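Local atomic coordinates of beta-1,4-exocellulase (Thermobifida fusca, PDB entry 4B4H), a protein that hydrolyses cellulose as a glycoside hydrolase family 6 cellobiohydrolase, cleaving beta-1,4 bonds and releasing cellobiose from the chain ends. Residues A[23-28]-A[407-412]; A[220-225]-A[276-281]; A[380-385]-A[389-394]. One frame throughout, in Å; residues are numbered along the deposited sequence.

The chain is the catalytic domain of the enzyme, a family 6 glycoside hydrolase unit built round a mainly parallel sheet. Contact 1 joins the early turn after helix 16-24 to the late helix 406-414, so contacts 2 and 3 both fall between its segments in sequence. Contact 2 joins strand 221-224 of the sheet to the loop after helix 262-276. Contact 3 follows, in the long loop between strand 346-350 and helix 406-414. The centres of contacts 1 and 3 are about 26 Å apart; that of contact 2 is about 34 Å and 33 Å from theirs, across the chain's centre. Contacts 2 and 3 each hold a residue of a calcium site, though no calcium is bound to this chain here.

Contact 1: A[23-28]-A[407-412]; sequences AAEPGG and AQFREL
Glu25 and Arg410 bring the two backbones nearest, with their CA atoms 7.4 Å apart. Helix 406-414 meets the turn at 25-28 largely through side chains; no hydrogen bond spans the two segments. Glu25 to Gly28 is a type II beta turn. It is closed by the bond from Gly28 N to Glu25 O, 2.7 Å long. Pro26 and Gly27 are its two central residues, and Gly27 takes the positive phi of the third position.

The main touch is between Glu25 and the ring of Phe409. Glu25 CG lies 3.6 Å from Phe409 CD2, and Glu25 CB packs beside the same bond, 3.6 Å from Phe409 CE2. The methylenes come at the ring obliquely. The two side chains run past each other in opposite directions. The ring reaches the turn because Phe409 CG stands anti to its own backbone N (chi1 -178°). Gly28 CA sits at the ring edge, near its plane, 4.0 Å from Phe409 CE2.

The bend of Glu25 at chi2 (-75°) brings the carboxylate alongside the helix. There OE2 is hydrogen-bonded by Ser406 OG, at the start of helix 406-414, and by Trp404 NE1 just before it. Its other oxygen, Glu25 OE1, rests 4.1 Å from Arg410 CG. Arg410 NE stays 5.4 Å from Glu25 OE1, so no salt bridge forms, though the opposite charges may attract weakly.

The side chain of Phe409 lies about 8 Å from that of Glu357, a predicted substrate-binding residue. Phe409 also meets the ring of Trp404, at about 40°. Farther along the helix, Glu411 OE1 accepts from Gly331 N, and Leu412 is backbone-bonded to Leu334. The contact sets the turn after helix 16-24 against the N-terminal half of helix 406-414.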
ATOM      1  N   ALA A  23      -7.847 -16.155  13.443  1.00 14.74           N
ATOM      2  CA  ALA A  23      -7.999 -16.943  14.674  1.00 15.23           C
ATOM      3  C   ALA A  23      -8.142 -18.441  14.407  1.00 15.50           C
ATOM      4  O   ALA A  23      -7.854 -19.252  15.290  1.00 15.57           O
ATOM      5  CB  ALA A  23      -9.181 -16.439  15.499  1.00 15.27           C
ATOM      6  N   ALA A  24      -8.595 -18.796  13.202  1.00 15.60           N
ATOM      7  CA  ALA A  24      -8.788 -20.197  12.819  1.00 15.79           C
ATOM      8  C   ALA A  24      -7.489 -20.925  12.493  1.00 15.25           C
ATOM      9  O   ALA A  24      -7.431 -22.154  12.547  1.00 15.86           O
ATOM     10  CB  ALA A  24      -9.740 -20.299  11.646  1.00 15.84           C
ATOM     11  N   GLU A  25      -6.456 -20.173  12.126  1.00 14.95           N
ATOM     12  CA  GLU A  25      -5.147 -20.762  11.851  1.00 14.77           C
ATOM     13  C   GLU A  25      -4.404 -21.055  13.144  1.00 14.87           C
ATOM     14  O   GLU A  25      -4.512 -20.287  14.096  1.00 15.03           O
ATOM     15  CB  GLU A  25      -4.311 -19.822  10.989  1.00 14.83           C
ATOM     16  CG  GLU A  25      -4.914 -19.568   9.622  1.00 15.06           C
ATOM     17  CD  GLU A  25      -4.752 -20.736   8.671  1.00 14.82           C
ATOM     18  OE1 GLU A  25      -4.021 -21.700   8.997  1.00 14.88           O
ATOM     19  OE2 GLU A  25      -5.352 -20.687   7.578  1.00 14.39           O
ATOM     20  N   PRO A  26      -3.637 -22.160  13.179  1.00 14.91           N
ATOM     21  CA  PRO A  26      -2.843 -22.456  14.376  1.00 14.66           C
ATOM     22  C   PRO A  26      -2.024 -21.247  14.820  1.00 14.24           C
ATOM     23  O   PRO A  26      -1.172 -20.761  14.080  1.00 13.94           O
ATOM     24  CB  PRO A  26      -1.929 -23.603  13.923  1.00 14.59           C
ATOM     25  CG  PRO A  26      -2.680 -24.259  12.818  1.00 15.01           C
ATOM     26  CD  PRO A  26      -3.458 -23.178  12.128  1.00 15.07           C
ATOM     27  N   GLY A  27      -2.326 -20.742  16.011  1.00 13.98           N
ATOM     28  CA  GLY A  27      -1.618 -19.591  16.574  1.00 13.87           C
ATOM     29  C   GLY A  27      -2.091 -18.245  16.056  1.00 14.00           C
ATOM     30  O   GLY A  27      -1.575 -17.205  16.462  1.00 14.43           O
ATOM     31  N   GLY A  28      -3.085 -18.271  15.169  1.00 13.59           N
ATOM     32  CA  GLY A  28      -3.630 -17.056  14.574  1.00 13.14           C
ATOM     33  C   GLY A  28      -4.335 -16.122  15.541  1.00 13.04           C
ATOM     34  O   GLY A  28      -4.482 -14.941  15.262  1.00 12.91           O
ATOM     35  N   ALA A 407      -1.048 -21.356   3.684  1.00 10.17           N
ATOM     36  CA  ALA A 407       0.402 -21.478   3.619  1.00  9.79           C
ATOM     37  C   ALA A 407       1.105 -20.124   3.845  1.00  9.53           C
ATOM     38  O   ALA A 407       2.041 -20.033   4.647  1.00  9.13           O
ATOM     39  CB  ALA A 407       0.837 -22.129   2.310  1.00 10.26           C
ATOM     40  N   GLN A 408       0.624 -19.069   3.194  1.00  9.26           N
ATOM     41  CA  GLN A 408       1.208 -17.742   3.373  1.00  8.98           C
ATOM     42  C   GLN A 408       0.963 -17.162   4.764  1.00  8.88           C
ATOM     43  O   GLN A 408       1.847 -16.514   5.320  1.00  8.73           O
ATOM     44  CB  GLN A 408       0.686 -16.774   2.313  1.00  8.73           C
ATOM     45  CG  GLN A 408       1.493 -15.485   2.179  1.00  8.81           C
ATOM     46  CD  GLN A 408       0.717 -14.368   1.504  1.00  9.00           C
ATOM     47  OE1 GLN A 408      -0.506 -14.304   1.586  1.00  9.10           O
ATOM     48  NE2 GLN A 408       1.437 -13.479   0.839  1.00  9.17           N
ATOM     49  N   PHE A 409      -0.229 -17.374   5.318  1.00  9.06           N
ATOM     50  CA  PHE A 409      -0.484 -16.868   6.670  1.00  9.25           C
ATOM     51  C   PHE A 409       0.415 -17.541   7.719  1.00  9.07           C
ATOM     52  O   PHE A 409       1.005 -16.866   8.565  1.00  9.13           O
ATOM     53  CB  PHE A 409      -1.960 -16.960   7.068  1.00  9.56           C
ATOM     54  CG  PHE A 409      -2.247 -16.393   8.430  1.00  9.91           C
ATOM     55  CD1 PHE A 409      -2.571 -15.041   8.596  1.00 10.14           C
ATOM     56  CD2 PHE A 409      -2.198 -17.217   9.558  1.00 10.19           C
ATOM     57  CE1 PHE A 409      -2.834 -14.528   9.862  1.00 10.50           C
ATOM     58  CE2 PHE A 409      -2.450 -16.697  10.821  1.00 10.63           C
ATOM     59  CZ  PHE A 409      -2.774 -15.360  10.966  1.00 10.69           C
ATOM     60  N   ARG A 410       0.505 -18.865   7.675  1.00  9.70           N
ATOM     61  CA  ARG A 410       1.411 -19.584   8.584  1.00 10.10           C
ATOM     62  C   ARG A 410       2.862 -19.094   8.499  1.00  9.84           C
ATOM     63  O   ARG A 410       3.531 -18.938   9.527  1.00  9.90           O
ATOM     64  CB  ARG A 410       1.353 -21.097   8.343  1.00 10.80           C
ATOM     65  CG  ARG A 410       0.038 -21.720   8.756  1.00 11.97           C
ATOM     66  CD  ARG A 410      -0.150 -23.082   8.121  1.00 13.56           C
ATOM     67  NE  ARG A 410       0.789 -24.099   8.595  1.00 14.53           N
ATOM     68  CZ  ARG A 410       1.273 -25.083   7.834  1.00 15.01           C
ATOM     69  NH1 ARG A 410       0.927 -25.176   6.555  1.00 15.83           N
ATOM     70  NH2 ARG A 410       2.113 -25.971   8.345  1.00 14.95           N
ATOM     71  N   GLU A 411       3.356 -18.866   7.287  1.00  9.63           N
ATOM     72  CA  GLU A 411       4.695 -18.330   7.069  1.00  9.24           C
ATOM     73  C   GLU A 411       4.829 -16.906   7.585  1.00  8.93           C
ATOM     74  O   GLU A 411       5.785 -16.583   8.304  1.00  9.09           O
ATOM     75  CB  GLU A 411       5.082 -18.369   5.593  1.00  9.46           C
ATOM     76  CG  GLU A 411       6.519 -17.939   5.362  1.00  9.54           C
ATOM     77  CD  GLU A 411       6.986 -18.154   3.944  1.00  9.79           C
ATOM     78  OE1 GLU A 411       6.525 -17.431   3.028  1.00  9.27           O
ATOM     79  OE2 GLU A 411       7.847 -19.034   3.754  1.00 10.57           O
ATOM     80  N   LEU A 412       3.873 -16.053   7.221  1.00  8.75           N
ATOM     81  CA  LEU A 412       3.864 -14.674   7.708  1.00  8.65           C
ATOM     82  C   LEU A 412       3.885 -14.660   9.217  1.00  8.63           C
ATOM     83  O   LEU A 412       4.606 -13.874   9.807  1.00  8.49           O
ATOM     84  CB  LEU A 412       2.659 -13.881   7.193  1.00  8.53           C
ATOM     85  CG  LEU A 412       2.635 -13.495   5.703  1.00  8.52           C
ATOM     86  CD1 LEU A 412       1.261 -13.023   5.251  1.00  8.68           C
ATOM     87  CD2 LEU A 412       3.695 -12.467   5.322  1.00  8.56           C
TER

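Contact 2: A[220-225]-A[276-281]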
ATOM      1  N   HIS A 220      -5.030  14.732   3.697  1.00  8.33           N
ATOM      2  CA  HIS A 220      -4.611  14.729   5.082  1.00  8.39           C
ATOM      3  C   HIS A 220      -3.230  14.166   5.213  1.00  7.90           C
ATOM      4  O   HIS A 220      -2.539  14.419   6.215  1.00  7.94           O
ATOM      5  CB  HIS A 220      -5.591  13.933   5.942  1.00  9.35           C
ATOM      6  CG  HIS A 220      -5.588  14.356   7.389  1.00  9.93           C
ATOM      7  ND1 HIS A 220      -6.229  15.456   7.824  1.00 10.84           N
ATOM      8  CD2 HIS A 220      -4.950  13.811   8.496  1.00 10.36           C
ATOM      9  CE1 HIS A 220      -6.023  15.602   9.141  1.00 11.24           C
ATOM     10  NE2 HIS A 220      -5.242  14.597   9.555  1.00 10.75           N
ATOM     11  N   GLY A 221      -2.810  13.407   4.205  1.00  7.56           N
ATOM     12  CA  GLY A 221      -1.500  12.801   4.221  1.00  7.19           C
ATOM     13  C   GLY A 221      -1.283  11.839   3.090  1.00  6.90           C
ATOM     14  O   GLY A 221      -2.019  11.863   2.101  1.00  6.93           O
ATOM     15  N   PHE A 222      -0.247  11.029   3.255  1.00  6.54           N
ATOM     16  CA  PHE A 222       0.168  10.057   2.262  1.00  6.38           C
ATOM     17  C   PHE A 222       0.471   8.722   2.935  1.00  6.17           C
ATOM     18  O   PHE A 222       0.846   8.675   4.091  1.00  6.01           O
ATOM     19  CB  PHE A 222       1.384  10.590   1.490  1.00  6.91           C
ATOM     20  CG  PHE A 222       1.088  11.825   0.674  1.00  7.21           C
ATOM     21  CD1 PHE A 222       1.066  13.091   1.256  1.00  7.47           C
ATOM     22  CD2 PHE A 222       0.800  11.711  -0.679  1.00  7.50           C
ATOM     23  CE1 PHE A 222       0.774  14.226   0.501  1.00  7.62           C
ATOM     24  CE2 PHE A 222       0.505  12.836  -1.433  1.00  7.73           C
ATOM     25  CZ  PHE A 222       0.491  14.082  -0.848  1.00  7.77           C
ATOM     26  N   ILE A 223       0.291   7.642   2.198  1.00  5.96           N
ATOM     27  CA  ILE A 223       0.637   6.305   2.673  1.00  5.64           C
ATOM     28  C   ILE A 223       1.612   5.606   1.730  1.00  5.76           C
ATOM     29  O   ILE A 223       1.355   5.513   0.504  1.00  5.62           O
ATOM     30  CB  ILE A 223      -0.615   5.427   2.935  1.00  5.66           C
ATOM     31  CG1 ILE A 223      -0.212   4.022   3.387  1.00  5.65           C
ATOM     32  CG2 ILE A 223      -1.472   5.306   1.675  1.00  5.63           C
ATOM     33  CD1 ILE A 223      -1.366   3.188   3.899  1.00  5.66           C
ATOM     34  N   SER A 224       2.672   5.063   2.319  1.00  5.51           N
ATOM     35  CA  SER A 224       3.622   4.220   1.595  1.00  5.53           C
ATOM     36  C   SER A 224       3.565   2.750   1.986  1.00  5.42           C
ATOM     37  O   SER A 224       3.065   2.375   3.088  1.00  5.23           O
ATOM     38  CB  SER A 224       5.065   4.713   1.771  1.00  5.67           C
ATOM     39  OG  SER A 224       5.720   4.068   2.855  1.00  6.00           O
ATOM     40  N   ASN A 225       4.098   1.939   1.065  1.00  5.36           N
ATOM     41  CA  ASN A 225       4.304   0.505   1.244  1.00  5.46           C
ATOM     42  C   ASN A 225       3.013  -0.316   1.230  1.00  5.37           C
ATOM     43  O   ASN A 225       3.016  -1.462   1.673  1.00  5.46           O
ATOM     44  CB  ASN A 225       5.073   0.227   2.550  1.00  5.50           C
ATOM     45  CG  ASN A 225       5.914  -1.012   2.479  1.00  5.93           C
ATOM     46  OD1 ASN A 225       6.371  -1.399   1.408  1.00  6.13           O
ATOM     47  ND2 ASN A 225       6.141  -1.646   3.635  1.00  5.81           N
ATOM     48  N   LYS A 276       6.180  21.722  -2.235  1.00 12.85           N
ATOM     49  CA  LYS A 276       5.332  21.792  -3.426  1.00 13.35           C
ATOM     50  C   LYS A 276       4.021  22.553  -3.190  1.00 13.27           C
ATOM     51  O   LYS A 276       3.484  23.188  -4.116  1.00 13.48           O
ATOM     52  CB  LYS A 276       5.051  20.374  -3.936  1.00 13.24           C
ATOM     53  CG  LYS A 276       4.322  20.288  -5.270  1.00 13.43           C
ATOM     54  CD  LYS A 276       5.148  20.816  -6.435  1.00 13.81           C
ATOM     55  CE  LYS A 276       4.323  20.804  -7.716  1.00 13.93           C
ATOM     56  NZ  LYS A 276       4.960  21.505  -8.873  1.00 14.35           N
ATOM     57  N   GLY A 277       3.496  22.488  -1.966  1.00 13.25           N
ATOM     58  CA  GLY A 277       2.295  23.240  -1.623  1.00 12.79           C
ATOM     59  C   GLY A 277       1.197  22.499  -0.883  1.00 13.00           C
ATOM     60  O   GLY A 277       0.059  22.955  -0.862  1.00 13.35           O
ATOM     61  N   PHE A 278       1.540  21.362  -0.280  1.00 12.93           N
ATOM     62  CA  PHE A 278       0.613  20.633   0.583  1.00 12.77           C
ATOM     63  C   PHE A 278       0.627  21.244   1.988  1.00 13.18           C
ATOM     64  O   PHE A 278       1.545  21.998   2.338  1.00 14.54           O
ATOM     65  CB  PHE A 278       0.974  19.144   0.627  1.00 12.22           C
ATOM     66  CG  PHE A 278       0.499  18.376  -0.574  1.00 12.05           C
ATOM     67  CD1 PHE A 278      -0.779  17.825  -0.594  1.00 12.06           C
ATOM     68  CD2 PHE A 278       1.315  18.211  -1.688  1.00 12.07           C
ATOM     69  CE1 PHE A 278      -1.237  17.126  -1.693  1.00 12.01           C
ATOM     70  CE2 PHE A 278       0.861  17.515  -2.802  1.00 12.34           C
ATOM     71  CZ  PHE A 278      -0.410  16.965  -2.799  1.00 12.30           C
ATOM     72  N   ARG A 279      -0.391  20.917   2.782  1.00 13.90           N
ATOM     73  CA  ARG A 279      -0.541  21.483   4.127  1.00 14.57           C
ATOM     74  C   ARG A 279       0.625  21.107   5.031  1.00 14.40           C
ATOM     75  O   ARG A 279       1.105  19.973   4.978  1.00 13.76           O
ATOM     76  CB  ARG A 279      -1.849  21.006   4.753  1.00 15.46           C
ATOM     77  CG  ARG A 279      -3.104  21.497   4.041  1.00 16.62           C
ATOM     78  CD  ARG A 279      -4.333  21.127   4.857  1.00 17.86           C
ATOM     79  NE  ARG A 279      -4.170  21.557   6.245  1.00 19.14           N
ATOM     80  CZ  ARG A 279      -4.810  22.587   6.790  1.00 19.72           C
ATOM     81  NH1 ARG A 279      -5.681  23.291   6.079  1.00 20.82           N
ATOM     82  NH2 ARG A 279      -4.585  22.910   8.054  1.00 20.77           N
ATOM     83  N   SER A 280       1.052  22.056   5.869  1.00 14.60           N
ATOM     84  CA  SER A 280       2.228  21.894   6.738  1.00 14.37           C
ATOM     85  C   SER A 280       2.075  20.752   7.742  1.00 14.00           C
ATOM     86  O   SER A 280       3.070  20.211   8.237  1.00 13.70           O
ATOM     87  CB  SER A 280       2.528  23.203   7.493  1.00 15.01           C
ATOM     88  OG  SER A 280       2.051  23.141   8.836  1.00 16.76           O
ATOM     89  N   ASP A 281       0.827  20.407   8.044  1.00 13.56           N
ATOM     90  CA  ASP A 281       0.513  19.384   9.032  1.00 13.87           C
ATOM     91  C   ASP A 281       0.155  18.018   8.419  1.00 12.98           C
ATOM     92  O   ASP A 281      -0.503  17.205   9.068  1.00 12.97           O
ATOM     93  CB  ASP A 281      -0.596  19.872   9.974  1.00 14.80           C
ATOM     94  CG  ASP A 281      -1.890  20.191   9.244  1.00 15.43           C
ATOM     95  OD1 ASP A 281      -1.821  20.714   8.114  1.00 16.74           O
ATOM     96  OD2 ASP A 281      -2.972  19.921   9.803  1.00 15.89           O
TER
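His220 and Asp281 approach each other through their backbones, His220 O lying 4.5 Å from Asp281 O. This is a loose approach of two acceptors. The imidazole of His220 has partners outside the two segments: it meets Tyr181 edge-to-face, and NE2 makes a weak hydrogen bond with Asp4 O.

Gly221 starts the strand. Phe222 then carries the contact. Its CG stands beside the backbone N (chi1 -65°), and the ring extends toward the loop. There it meets Phe278 in a T-shaped stack, with the centroids 5.0 Å apart and the planes at 80°. Phe222 supplies the edge and Phe278 the face. The leading atom, Phe222 CZ, is 3.6 Å from Phe278 CZ and equally close to Phe278 CE1. It stands 3.5 Å above the ring plane, displaced toward the rim. Leu273 of helix 262-276 touches both rings, and Ala209 packs on Phe278. From Ile223 onward the strand runs away from the loop.

The loop is braced within itself. Arg279 NE donates to Asp281 OD1 over 3.1 Å, at 157°. The bond uses the syn lone pair of the carboxylate and lies nearly in the guanidinium plane. Asp217 OD1 takes NH1 of the same arginine.

Gly277, with positive phi, is the first residue beyond helix 262-276, and the loop leads into strand 283-287, parallel to strand 221-224. This is the end of a beta-alpha-beta crossover in the family 6 barrel-like core. Asp281 and Asp4 belong to a calcium site of this protein, though no calcium is bound to this chain here.

Contact 3: A[380-385]-A[389-394]; sequences TYQGNA and NNPSGA
Asn389 gives the largest share of the buried surface, and it faces Asn384 and Ala385. Its backbone N donates to Asn384 O over 2.9 Å, at 151°. The N-H comes from above the carbonyl plane, 45° out of it. The side-chain amide lies along the same backbone. Asn389 ND2 is 3.4 Å from Asn384 C, and CG lies beside the backbone N, turned toward 384-385. The other amide atom, Asn389 OD1, accepts from water 1, which also donates to Gln382 O. One water thus ties the side chain of one segment to the backbone of the other.

Gln382 is second. Its chain bends at chi2 (-58°), which swings the amide back over Pro391. Gln382 OE1 lies 3.7 Å from Pro391 CG. Water 2 sits 2.8 Å from Gln382 OE1 and the same distance from Asn389 O.

Tyr381 is third, and it acts mostly through its backbone. Tyr381 O takes a weak hydrogen bond from Ser392 N (3.2 Å). It also receives a CH...O contact from Pro391 CA, at 3.3 Å. The phenol ring turns to its own segment. Gly383 N lies over one face, and the hydroxyl accepts from Asn384 ND2 at 2.8 Å, which steadies both side chains.

Ser392 OG accepts from Ala394 N in an ST turn and is also bonded to Asp378 O. Pro391 O and Ser392 O are held by Asn325 ND2 and Gln329 NE2, which pins 389-394 to the loop next to Trp326, a probable substrate-binding residue. Neither segment is a regular strand; they are two arms of the long loop between strand 346-350 and helix 406-414. Asn389 belongs to the second calcium site of this protein; no calcium is bound to this chain here.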
ATOM      1  N   THR A 380       7.118 -19.188 -11.462  1.00 10.90           N
ATOM      2  CA  THR A 380       7.988 -19.534 -12.581  1.00 11.28           C
ATOM      3  C   THR A 380       8.289 -18.361 -13.515  1.00 11.06           C
ATOM      4  O   THR A 380       9.169 -18.458 -14.371  1.00 10.90           O
ATOM      5  CB  THR A 380       7.384 -20.674 -13.445  1.00 11.49           C
ATOM      6  OG1 THR A 380       6.248 -20.170 -14.147  1.00 11.73           O
ATOM      7  CG2 THR A 380       6.954 -21.862 -12.600  1.00 11.73           C
ATOM      8  N   TYR A 381       7.551 -17.264 -13.384  1.00 10.84           N
ATOM      9  CA  TYR A 381       7.752 -16.103 -14.257  1.00 11.08           C
ATOM     10  C   TYR A 381       9.157 -15.500 -14.114  1.00 11.08           C
ATOM     11  O   TYR A 381       9.683 -15.359 -13.012  1.00 11.13           O
ATOM     12  CB  TYR A 381       6.669 -15.056 -13.985  1.00 10.76           C
ATOM     13  CG  TYR A 381       6.699 -13.832 -14.879  1.00 11.05           C
ATOM     14  CD1 TYR A 381       6.513 -13.949 -16.267  1.00 11.09           C
ATOM     15  CD2 TYR A 381       6.884 -12.556 -14.345  1.00 11.09           C
ATOM     16  CE1 TYR A 381       6.525 -12.828 -17.086  1.00 11.21           C
ATOM     17  CE2 TYR A 381       6.886 -11.425 -15.157  1.00 11.14           C
ATOM     18  CZ  TYR A 381       6.717 -11.571 -16.527  1.00 11.31           C
ATOM     19  OH  TYR A 381       6.729 -10.457 -17.331  1.00 11.27           O
ATOM     20  N   GLN A 382       9.772 -15.168 -15.243  1.00 11.38           N
ATOM     21  CA  GLN A 382      11.153 -14.716 -15.267  1.00 11.54           C
ATOM     22  C   GLN A 382      11.282 -13.197 -15.350  1.00 11.33           C
ATOM     23  O   GLN A 382      12.368 -12.668 -15.593  1.00 11.32           O
ATOM     24  CB  GLN A 382      11.952 -15.438 -16.369  1.00 12.35           C
ATOM     25  CG  GLN A 382      12.259 -16.906 -16.072  1.00 13.12           C
ATOM     26  CD  GLN A 382      13.036 -17.130 -14.774  1.00 13.20           C
ATOM     27  OE1 GLN A 382      13.679 -16.222 -14.237  1.00 13.84           O
ATOM     28  NE2 GLN A 382      12.985 -18.351 -14.272  1.00 13.66           N
ATOM     29  N   GLY A 383      10.159 -12.510 -15.149  1.00 11.07           N
ATOM     30  CA  GLY A 383      10.169 -11.073 -14.966  1.00 11.22           C
ATOM     31  C   GLY A 383      10.071 -10.277 -16.243  1.00 11.49           C
ATOM     32  O   GLY A 383       9.916 -10.834 -17.336  1.00 11.78           O
ATOM     33  N   ASN A 384      10.169  -8.969 -16.071  1.00 11.70           N
ATOM     34  CA  ASN A 384      10.146  -7.998 -17.145  1.00 11.69           C
ATOM     35  C   ASN A 384      10.936  -6.768 -16.718  1.00 11.44           C
ATOM     36  O   ASN A 384      11.505  -6.745 -15.625  1.00 11.36           O
ATOM     37  CB  ASN A 384       8.707  -7.639 -17.551  1.00 11.87           C
ATOM     38  CG  ASN A 384       7.851  -7.193 -16.381  1.00 11.79           C
ATOM     39  OD1 ASN A 384       8.188  -6.243 -15.683  1.00 11.64           O
ATOM     40  ND2 ASN A 384       6.730  -7.868 -16.169  1.00 12.01           N
ATOM     41  N   ALA A 385      10.973  -5.739 -17.558  1.00 11.75           N
ATOM     42  CA  ALA A 385      11.744  -4.538 -17.256  1.00 11.93           C
ATOM     43  C   ALA A 385      11.443  -3.978 -15.856  1.00 11.82           C
ATOM     44  O   ALA A 385      12.354  -3.516 -15.172  1.00 12.06           O
ATOM     45  CB  ALA A 385      11.544  -3.472 -18.333  1.00 12.41           C
ATOM     46  N   ASN A 389      13.932  -7.932 -14.647  1.00 11.43           N
ATOM     47  CA  ASN A 389      13.912  -9.228 -15.338  1.00 11.46           C
ATOM     48  C   ASN A 389      14.358 -10.406 -14.445  1.00 11.35           C
ATOM     49  O   ASN A 389      15.226 -11.218 -14.799  1.00 11.19           O
ATOM     50  CB  ASN A 389      14.733  -9.135 -16.630  1.00 11.74           C
ATOM     51  CG  ASN A 389      13.947  -8.511 -17.764  1.00 11.91           C
ATOM     52  OD1 ASN A 389      13.229  -9.202 -18.488  1.00 12.75           O
ATOM     53  ND2 ASN A 389      14.056  -7.204 -17.911  1.00 12.42           N
ATOM     54  N   ASN A 390      13.712 -10.490 -13.289  1.00 11.11           N
ATOM     55  CA  ASN A 390      14.028 -11.448 -12.243  1.00 10.76           C
ATOM     56  C   ASN A 390      12.893 -12.427 -12.018  1.00 10.52           C
ATOM     57  O   ASN A 390      11.749 -12.122 -12.349  1.00 10.99           O
ATOM     58  CB  ASN A 390      14.260 -10.682 -10.939  1.00 11.11           C
ATOM     59  CG  ASN A 390      15.591  -9.974 -10.908  1.00 11.58           C
ATOM     60  OD1 ASN A 390      16.636 -10.615 -10.765  1.00 12.50           O
ATOM     61  ND2 ASN A 390      15.567  -8.648 -11.000  1.00 11.70           N
ATOM     62  N   PRO A 391      13.190 -13.593 -11.412  1.00 10.08           N
ATOM     63  CA  PRO A 391      12.087 -14.409 -10.907  1.00  9.83           C
ATOM     64  C   PRO A 391      11.134 -13.541 -10.082  1.00  9.54           C
ATOM     65  O   PRO A 391      11.566 -12.573  -9.435  1.00  9.64           O
ATOM     66  CB  PRO A 391      12.794 -15.443 -10.022  1.00  9.98           C
ATOM     67  CG  PRO A 391      14.131 -15.585 -10.643  1.00 10.03           C
ATOM     68  CD  PRO A 391      14.498 -14.218 -11.152  1.00 10.02           C
ATOM     69  N   SER A 392       9.859 -13.905 -10.111  1.00  9.51           N
ATOM     70  CA  SER A 392       8.782 -13.110  -9.506  1.00  9.61           C
ATOM     71  C   SER A 392       8.863 -13.138  -7.989  1.00  9.40           C
ATOM     72  O   SER A 392       8.363 -12.225  -7.297  1.00  9.14           O
ATOM     73  CB  SER A 392       7.438 -13.699  -9.893  1.00  9.76           C
ATOM     74  OG  SER A 392       7.334 -15.018  -9.364  1.00  9.64           O
ATOM     75  N   GLY A 393       9.448 -14.215  -7.469  1.00  9.33           N
ATOM     76  CA  GLY A 393       9.584 -14.375  -6.023  1.00  8.91           C
ATOM     77  C   GLY A 393       8.296 -14.754  -5.315  1.00  9.09           C
ATOM     78  O   GLY A 393       8.235 -14.781  -4.095  1.00  8.73           O
ATOM     79  N   ALA A 394       7.253 -15.033  -6.077  1.00  8.68           N
ATOM     80  CA  ALA A 394       5.942 -15.325  -5.515  1.00  9.08           C
ATOM     81  C   ALA A 394       5.847 -16.742  -4.960  1.00  9.29           C
ATOM     82  O   ALA A 394       6.404 -17.680  -5.543  1.00  9.09           O
ATOM     83  CB  ALA A 394       4.861 -15.078  -6.556  1.00  9.15           C
TER
HETATM   84  O   HOH W   1      13.611 -11.775 -17.880  1.00 14.46           O
HETATM   85  O   HOH W   2      14.960 -13.964 -15.216  1.00 21.73           O